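PDB 5IHS: endoglucanase, glycoside hydrolase family 5 protein from Cytophaga hutchinsonii, which probably hydrolyses internal beta-1,4-glucosidic bonds of cellulose, as one of the periplasmic endoglucanases the bacterium needs to grow on crystalline cellulose. Local coordinates for residues K73-R85 with R317-D329. Residues are numbered along the deposited sequence; the frame is centred on the assembly and turned at random.
Sequences KWLRDDWKCTVVR and RDDLRLKNGPIFD
Asp78 and Arg317 form a side-on salt bridge: Arg317 NE reaches Asp78 OD2 at 2.9 Å, from above the carboxylate plane, while Arg317 NH2 meets Asp78 OD1 at 3.1 Å. Arginine suits the place because its chain, with CG anti to the backbone N (chi1 177°) and extended beyond it, also runs over one face of Trp79, Arg317 CD lying 3.7 Å from the centroid of the five-membered ring in a CH-pi contact. Leu75 covers the opposite face, and Leu320 CD1 lies at the edge. Were Trp79 cut back to an alanine, a gap would probably open between Leu75 and Arg317, and the arginine's methylenes would lose their flat support. This packing sets helix 311-329, which follows the last barrel strand, against the loop between helix 69-77 and strand 83-89 of the TIM barrel. Two side chains of the helix bind loop carbonyls: Arg321 NH1 meets Asp78 O in the carbonyl plane at 2.8 Å, and Asn324 ND2 donates to Lys80 O, also at 2.8 Å. An amide suits Asn324, since its OD1 accepts from Arg53 and a water; Thr82 OG1, bonded to Arg53 N, donates to that water. Phe328 turns its slightly positive C-H edge to Cys81 O, a buried oxygen without a hydrogen-bond partner.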
ATOM      1  N   LYS A  73       0.718  11.067  12.458  1.00  7.49           N
ATOM      2  CA  LYS A  73       1.843  11.889  12.906  1.00  7.86           C
ATOM      3  C   LYS A  73       2.918  11.039  13.569  1.00  7.70           C
ATOM      4  O   LYS A  73       4.115  11.241  13.329  1.00  7.99           O
ATOM      5  CB  LYS A  73       1.362  12.975  13.862  1.00  9.50           C
ATOM      6  CG  LYS A  73       2.466  13.945  14.242  1.00 12.06           C
ATOM      7  CD  LYS A  73       1.964  15.070  15.116  1.00 14.80           C
ATOM      8  CE  LYS A  73       3.096  16.007  15.486  1.00 18.42           C
ATOM      9  NZ  LYS A  73       2.613  17.038  16.427  1.00 21.00           N
ATOM     10  N   TRP A  74       2.511  10.088  14.414  1.00  7.27           N
ATOM     11  CA  TRP A  74       3.460   9.222  15.098  1.00  7.10           C
ATOM     12  C   TRP A  74       4.188   8.324  14.107  1.00  6.87           C
ATOM     13  O   TRP A  74       5.396   8.082  14.243  1.00  7.53           O
ATOM     14  CB  TRP A  74       2.725   8.398  16.169  1.00  8.03           C
ATOM     15  CG  TRP A  74       3.639   7.570  17.008  1.00  7.73           C
ATOM     16  CD1 TRP A  74       3.805   6.223  16.952  1.00  8.25           C
ATOM     17  CD2 TRP A  74       4.550   8.042  18.013  1.00  7.60           C
ATOM     18  NE1 TRP A  74       4.750   5.821  17.865  1.00  8.74           N
ATOM     19  CE2 TRP A  74       5.228   6.918  18.525  1.00  8.01           C
ATOM     20  CE3 TRP A  74       4.854   9.307  18.533  1.00  8.68           C
ATOM     21  CZ2 TRP A  74       6.185   7.014  19.532  1.00  8.75           C
ATOM     22  CZ3 TRP A  74       5.807   9.397  19.539  1.00  9.40           C
ATOM     23  CH2 TRP A  74       6.458   8.264  20.021  1.00  9.47           C
ATOM     24  N   LEU A  75       3.474   7.809  13.107  1.00  6.77           N
ATOM     25  CA  LEU A  75       4.134   7.005  12.081  1.00  7.20           C
ATOM     26  C   LEU A  75       5.193   7.811  11.336  1.00  7.05           C
ATOM     27  O   LEU A  75       6.259   7.286  11.011  1.00  7.96           O
ATOM     28  CB  LEU A  75       3.108   6.418  11.112  1.00  7.12           C
ATOM     29  CG  LEU A  75       2.219   5.320  11.697  1.00  8.26           C
ATOM     30  CD1 LEU A  75       1.154   4.934  10.689  1.00  9.46           C
ATOM     31  CD2 LEU A  75       3.040   4.102  12.099  1.00  8.71           C
ATOM     32  N   ARG A  76       4.929   9.086  11.045  1.00  7.19           N
ATOM     33  CA  ARG A  76       5.952   9.919  10.419  1.00  7.39           C
ATOM     34  C   ARG A  76       7.102  10.196  11.381  1.00  7.74           C
ATOM     35  O   ARG A  76       8.275  10.024  11.031  1.00  8.86           O
ATOM     36  CB  ARG A  76       5.344  11.245   9.966  1.00  7.83           C
ATOM     37  CG  ARG A  76       6.368  12.171   9.298  1.00  8.51           C
ATOM     38  CD  ARG A  76       5.822  13.568   9.098  1.00  9.12           C
ATOM     39  NE  ARG A  76       5.713  14.228  10.388  1.00  9.85           N
ATOM     40  CZ  ARG A  76       5.345  15.486  10.571  1.00 11.16           C
ATOM     41  NH1 ARG A  76       4.994  16.243   9.537  1.00 12.02           N
ATOM     42  NH2 ARG A  76       5.330  15.980  11.804  1.00 13.05           N
ATOM     43  N   ASP A  77       6.787  10.666  12.593  1.00  7.85           N
ATOM     44  CA  ASP A  77       7.821  11.207  13.470  1.00  9.03           C
ATOM     45  C   ASP A  77       8.652  10.117  14.132  1.00  8.74           C
ATOM     46  O   ASP A  77       9.864  10.282  14.300  1.00  9.74           O
ATOM     47  CB  ASP A  77       7.207  12.047  14.585  1.00 10.57           C
ATOM     48  CG  ASP A  77       6.590  13.342  14.101  1.00 13.32           C
ATOM     49  OD1 ASP A  77       6.837  13.763  12.947  1.00 14.40           O
ATOM     50  OD2 ASP A  77       5.858  13.956  14.910  1.00 15.37           O
ATOM     51  N   ASP A  78       8.024   9.022  14.551  1.00  7.88           N
ATOM     52  CA  ASP A  78       8.722   7.964  15.274  1.00  7.71           C
ATOM     53  C   ASP A  78       9.082   6.778  14.390  1.00  7.74           C
ATOM     54  O   ASP A  78      10.170   6.216  14.532  1.00  9.67           O
ATOM     55  CB  ASP A  78       7.885   7.482  16.465  1.00  8.47           C
ATOM     56  CG  ASP A  78       8.614   6.447  17.293  1.00  8.83           C
ATOM     57  OD1 ASP A  78       9.577   6.827  17.990  1.00 10.44           O
ATOM     58  OD2 ASP A  78       8.249   5.255  17.212  1.00  9.93           O
ATOM     59  N   TRP A  79       8.187   6.361  13.503  1.00  7.16           N
ATOM     60  CA  TRP A  79       8.485   5.245  12.618  1.00  7.77           C
ATOM     61  C   TRP A  79       9.180   5.678  11.328  1.00  7.94           C
ATOM     62  O   TRP A  79       9.660   4.818  10.589  1.00  9.84           O
ATOM     63  CB  TRP A  79       7.208   4.450  12.283  1.00  8.14           C
ATOM     64  CG  TRP A  79       6.663   3.649  13.438  1.00  7.63           C
ATOM     65  CD1 TRP A  79       6.405   4.094  14.704  1.00  8.44           C
ATOM     66  CD2 TRP A  79       6.311   2.264  13.425  1.00  7.72           C
ATOM     67  NE1 TRP A  79       5.919   3.074  15.480  1.00  8.52           N
ATOM     68  CE2 TRP A  79       5.862   1.935  14.720  1.00  8.07           C
ATOM     69  CE3 TRP A  79       6.357   1.266  12.450  1.00  8.42           C
ATOM     70  CZ2 TRP A  79       5.464   0.646  15.065  1.00  9.57           C
ATOM     71  CZ3 TRP A  79       5.959  -0.011  12.804  1.00  9.85           C
ATOM     72  CH2 TRP A  79       5.529  -0.303  14.097  1.00 10.11           C
ATOM     73  N   LYS A  80       9.217   6.973  11.022  1.00  7.07           N
ATOM     74  CA  LYS A  80       9.855   7.479   9.803  1.00  7.39           C
ATOM     75  C   LYS A  80       9.187   6.928   8.543  1.00  6.98           C
ATOM     76  O   LYS A  80       9.840   6.727   7.519  1.00  8.01           O
ATOM     77  CB  LYS A  80      11.368   7.239   9.797  1.00  8.01           C
ATOM     78  CG  LYS A  80      12.070   7.649  11.091  1.00  8.75           C
ATOM     79  CD  LYS A  80      11.832   9.098  11.501  1.00 10.07           C
ATOM     80  CE  LYS A  80      12.611   9.423  12.773  1.00 11.29           C
ATOM     81  NZ  LYS A  80      12.350  10.788  13.281  1.00 11.84           N
ATOM     82  N   CYS A  81       7.872   6.735   8.589  1.00  6.68           N
ATOM     83  CA  CYS A  81       7.140   6.385   7.376  1.00  6.58           C
ATOM     84  C   CYS A  81       7.137   7.541   6.383  1.00  6.60           C
ATOM     85  O   CYS A  81       6.860   8.691   6.746  1.00  7.60           O
ATOM     86  CB  CYS A  81       5.685   6.057   7.706  1.00  6.98           C
ATOM     87  SG  CYS A  81       5.405   4.550   8.599  1.00  8.07           S
ATOM     88  N   THR A  82       7.372   7.219   5.110  1.00  6.54           N
ATOM     89  CA  THR A  82       7.164   8.169   4.024  1.00  6.70           C
ATOM     90  C   THR A  82       5.856   7.926   3.278  1.00  6.62           C
ATOM     91  O   THR A  82       5.492   8.736   2.412  1.00  6.99           O
ATOM     92  CB  THR A  82       8.353   8.170   3.067  1.00  6.84           C
ATOM     93  OG1 THR A  82       8.544   6.842   2.574  1.00  6.93           O
ATOM     94  CG2 THR A  82       9.618   8.668   3.761  1.00  7.61           C
ATOM     95  N   VAL A  83       5.133   6.860   3.635  1.00  6.82           N
ATOM     96  CA  VAL A  83       3.827   6.545   3.076  1.00  6.35           C
ATOM     97  C   VAL A  83       3.050   5.791   4.153  1.00  6.18           C
ATOM     98  O   VAL A  83       3.626   5.051   4.962  1.00  7.16           O
ATOM     99  CB  VAL A  83       3.967   5.730   1.759  1.00  6.63           C
ATOM    100  CG1 VAL A  83       4.696   4.391   1.988  1.00  7.90           C
ATOM    101  CG2 VAL A  83       2.620   5.507   1.085  1.00  7.13           C
ATOM    102  N   VAL A  84       1.726   5.964   4.140  1.00  6.18           N
ATOM    103  CA  VAL A  84       0.797   5.197   4.964  1.00  6.34           C
ATOM    104  C   VAL A  84      -0.319   4.707   4.053  1.00  6.14           C
ATOM    105  O   VAL A  84      -0.724   5.409   3.118  1.00  7.31           O
ATOM    106  CB  VAL A  84       0.249   6.038   6.150  1.00  7.71           C
ATOM    107  CG1 VAL A  84      -0.480   7.295   5.680  1.00  8.66           C
ATOM    108  CG2 VAL A  84      -0.654   5.212   7.057  1.00 10.04           C
ATOM    109  N   ARG A  85      -0.831   3.509   4.331  1.00  5.70           N
ATOM    110  CA  ARG A  85      -1.882   2.884   3.526  1.00  5.90           C
ATOM    111  C   ARG A  85      -3.163   2.744   4.334  1.00  6.06           C
ATOM    112  O   ARG A  85      -3.164   2.163   5.424  1.00  6.60           O
ATOM    113  CB  ARG A  85      -1.403   1.531   3.009  1.00  6.06           C
ATOM    114  CG  ARG A  85      -2.420   0.671   2.266  1.00  6.35           C
ATOM    115  CD  ARG A  85      -1.698  -0.532   1.739  1.00  6.40           C
ATOM    116  NE  ARG A  85      -2.421  -1.471   0.888  1.00  6.22           N
ATOM    117  CZ  ARG A  85      -2.763  -2.719   1.215  1.00  6.38           C
ATOM    118  NH1 ARG A  85      -2.683  -3.179   2.461  1.00  6.63           N
ATOM    119  NH2 ARG A  85      -3.209  -3.516   0.257  1.00  6.86           N
ATOM    120  N   ARG A 317       9.816  -1.427  12.079  1.00  6.46           N
ATOM    121  CA  ARG A 317      10.129  -0.067  12.508  1.00  7.30           C
ATOM    122  C   ARG A 317      11.625   0.197  12.444  1.00  7.12           C
ATOM    123  O   ARG A 317      12.062   1.275  12.012  1.00  7.40           O
ATOM    124  CB  ARG A 317       9.603   0.179  13.924  1.00  7.64           C
ATOM    125  CG  ARG A 317       9.947   1.542  14.482  1.00  8.88           C
ATOM    126  CD  ARG A 317       9.343   1.723  15.881  1.00 10.29           C
ATOM    127  NE  ARG A 317       9.796   2.933  16.553  1.00  9.80           N
ATOM    128  CZ  ARG A 317      10.929   3.039  17.248  1.00  9.85           C
ATOM    129  NH1 ARG A 317      11.764   2.012  17.373  1.00 10.88           N
ATOM    130  NH2 ARG A 317      11.244   4.198  17.798  1.00 11.36           N
ATOM    131  N   ASP A 318      12.438  -0.775  12.850  1.00  7.42           N
ATOM    132  CA  ASP A 318      13.880  -0.577  12.778  1.00  8.35           C
ATOM    133  C   ASP A 318      14.335  -0.377  11.333  1.00  8.15           C
ATOM    134  O   ASP A 318      15.193   0.475  11.060  1.00  8.72           O
ATOM    135  CB  ASP A 318      14.610  -1.765  13.401  1.00  9.75           C
ATOM    136  CG  ASP A 318      14.548  -1.797  14.934  1.00 12.19           C
ATOM    137  OD1 ASP A 318      14.081  -0.818  15.564  1.00 13.38           O
ATOM    138  OD2 ASP A 318      15.010  -2.820  15.514  1.00 13.98           O
ATOM    139  N   ASP A 319      13.777  -1.152  10.392  1.00  7.74           N
ATOM    140  CA  ASP A 319      14.123  -0.989   8.977  1.00  8.07           C
ATOM    141  C   ASP A 319      13.704   0.386   8.459  1.00  7.68           C
ATOM    142  O   ASP A 319      14.471   1.050   7.754  1.00  7.81           O
ATOM    143  CB  ASP A 319      13.502  -2.127   8.158  1.00  8.36           C
ATOM    144  CG  ASP A 319      13.701  -1.969   6.654  1.00  8.93           C
ATOM    145  OD1 ASP A 319      14.799  -2.331   6.172  1.00 10.21           O
ATOM    146  OD2 ASP A 319      12.769  -1.480   5.954  1.00  9.21           O
ATOM    147  N   LEU A 320      12.498   0.841   8.811  1.00  7.33           N
ATOM    148  CA  LEU A 320      12.050   2.177   8.408  1.00  7.33           C
ATOM    149  C   LEU A 320      12.971   3.267   8.941  1.00  7.32           C
ATOM    150  O   LEU A 320      13.343   4.193   8.209  1.00  7.79           O
ATOM    151  CB  LEU A 320      10.626   2.437   8.896  1.00  7.58           C
ATOM    152  CG  LEU A 320       9.530   1.624   8.211  1.00  7.94           C
ATOM    153  CD1 LEU A 320       8.213   1.795   8.928  1.00  9.50           C
ATOM    154  CD2 LEU A 320       9.390   2.014   6.766  1.00  9.58           C
ATOM    155  N   ARG A 321      13.311   3.204  10.227  1.00  7.63           N
ATOM    156  CA  ARG A 321      14.146   4.243  10.816  1.00  8.10           C
ATOM    157  C   ARG A 321      15.519   4.266  10.160  1.00  8.80           C
ATOM    158  O   ARG A 321      16.071   5.337   9.885  1.00  9.75           O
ATOM    159  CB  ARG A 321      14.229   4.020  12.328  1.00  8.37           C
ATOM    160  CG  ARG A 321      12.937   4.425  13.034  1.00  8.76           C
ATOM    161  CD  ARG A 321      12.826   3.941  14.477  1.00  9.17           C
ATOM    162  NE  ARG A 321      13.813   4.483  15.398  1.00 10.21           N
ATOM    163  CZ  ARG A 321      13.691   5.636  16.045  1.00 10.37           C
ATOM    164  NH1 ARG A 321      12.646   6.433  15.851  1.00 11.43           N
ATOM    165  NH2 ARG A 321      14.642   6.000  16.890  1.00 11.52           N
ATOM    166  N   LEU A 322      16.079   3.093   9.894  1.00  9.21           N
ATOM    167  CA  LEU A 322      17.396   2.991   9.294  1.00 10.01           C
ATOM    168  C   LEU A 322      17.409   3.537   7.876  1.00 10.08           C
ATOM    169  O   LEU A 322      18.335   4.263   7.496  1.00 11.62           O
ATOM    170  CB  LEU A 322      17.793   1.522   9.281  1.00 12.05           C
ATOM    171  CG  LEU A 322      19.092   1.180   8.585  1.00 15.91           C
ATOM    172  CD1 LEU A 322      20.242   1.729   9.395  1.00 17.95           C
ATOM    173  CD2 LEU A 322      19.213  -0.322   8.417  1.00 17.75           C
ATOM    174  N   LYS A 323      16.413   3.187   7.070  1.00  9.20           N
ATOM    175  CA  LYS A 323      16.449   3.506   5.652  1.00  9.94           C
ATOM    176  C   LYS A 323      15.802   4.831   5.315  1.00  8.93           C
ATOM    177  O   LYS A 323      16.279   5.535   4.417  1.00 10.30           O
ATOM    178  CB  LYS A 323      15.803   2.383   4.865  1.00 12.12           C
ATOM    179  CG  LYS A 323      16.637   1.141   5.031  1.00 13.66           C
ATOM    180  CD  LYS A 323      16.148   0.022   4.202  1.00 14.09           C
ATOM    181  CE  LYS A 323      17.028  -1.192   4.336  1.00 13.09           C
ATOM    182  NZ  LYS A 323      16.249  -2.349   3.869  1.00 11.87           N
ATOM    183  N   ASN A 324      14.719   5.184   5.999  1.00  7.40           N
ATOM    184  CA  ASN A 324      14.091   6.468   5.737  1.00  7.60           C
ATOM    185  C   ASN A 324      14.652   7.594   6.598  1.00  8.97           C
ATOM    186  O   ASN A 324      14.486   8.766   6.245  1.00  9.31           O
ATOM    187  CB  ASN A 324      12.583   6.395   5.971  1.00  7.55           C
ATOM    188  CG  ASN A 324      11.844   5.636   4.889  1.00  7.50           C
ATOM    189  OD1 ASN A 324      12.404   5.259   3.844  1.00  8.14           O
ATOM    190  ND2 ASN A 324      10.562   5.431   5.126  1.00  7.52           N
ATOM    191  N   GLY A 325      15.303   7.279   7.716  1.00 10.42           N
ATOM    192  CA  GLY A 325      15.889   8.307   8.546  1.00 11.77           C
ATOM    193  C   GLY A 325      16.732   9.299   7.764  1.00 13.17           C
ATOM    194  O   GLY A 325      16.593  10.520   7.923  1.00 13.64           O
ATOM    195  N   PRO A 326      17.632   8.801   6.908  1.00 13.73           N
ATOM    196  CA  PRO A 326      18.476   9.729   6.127  1.00 14.88           C
ATOM    197  C   PRO A 326      17.697  10.598   5.149  1.00 14.22           C
ATOM    198  O   PRO A 326      18.138  11.707   4.818  1.00 14.85           O
ATOM    199  CB  PRO A 326      19.452   8.788   5.410  1.00 16.12           C
ATOM    200  CG  PRO A 326      19.530   7.571   6.307  1.00 16.56           C
ATOM    201  CD  PRO A 326      18.131   7.413   6.853  1.00 15.19           C
ATOM    202  N   ILE A 327      16.548  10.124   4.667  1.00 12.89           N
ATOM    203  CA  ILE A 327      15.710  10.944   3.801  1.00 12.62           C
ATOM    204  C   ILE A 327      15.153  12.125   4.583  1.00 12.33           C
ATOM    205  O   ILE A 327      15.238  13.280   4.147  1.00 12.98           O
ATOM    206  CB  ILE A 327      14.592  10.101   3.156  1.00 12.97           C
ATOM    207  CG1 ILE A 327      15.182   8.931   2.363  1.00 13.49           C
ATOM    208  CG2 ILE A 327      13.746  10.979   2.243  1.00 13.63           C
ATOM    209  CD1 ILE A 327      14.152   7.941   1.817  1.00 14.28           C
ATOM    210  N   PHE A 328      14.583  11.860   5.761  1.00 11.95           N
ATOM    211  CA  PHE A 328      14.144  12.960   6.616  1.00 12.94           C
ATOM    212  C   PHE A 328      15.312  13.870   6.987  1.00 15.29           C
ATOM    213  O   PHE A 328      15.166  15.098   7.022  1.00 16.31           O
ATOM    214  CB  PHE A 328      13.469  12.420   7.877  1.00 12.83           C
ATOM    215  CG  PHE A 328      12.061  11.914   7.652  1.00 11.45           C
ATOM    216  CD1 PHE A 328      10.981  12.785   7.665  1.00 11.58           C
ATOM    217  CD2 PHE A 328      11.821  10.562   7.440  1.00 10.62           C
ATOM    218  CE1 PHE A 328       9.688  12.320   7.462  1.00 11.31           C
ATOM    219  CE2 PHE A 328      10.524  10.075   7.229  1.00 10.44           C
ATOM    220  CZ  PHE A 328       9.451  10.960   7.241  1.00 10.65           C
ATOM    221  N   ASP A 329      16.479  13.293   7.278  1.00 15.58           N
ATOM    222  CA  ASP A 329      17.622  14.111   7.677  1.00 17.47           C
ATOM    223  C   ASP A 329      18.124  15.015   6.553  1.00 18.38           C
ATOM    224  O   ASP A 329      18.742  16.044   6.840  1.00 18.37           O
ATOM    225  CB  ASP A 329      18.767  13.220   8.159  1.00 18.77           C
ATOM    226  CG  ASP A 329      18.478  12.561   9.500  1.00 21.68           C
ATOM    227  OD1 ASP A 329      17.532  12.985  10.197  1.00 23.10           O
ATOM    228  OD2 ASP A 329      19.215  11.619   9.864  1.00 23.54           O
TER
HETATM  229  O   HOH W   1      11.049   6.413   1.626  1.00  7.97           O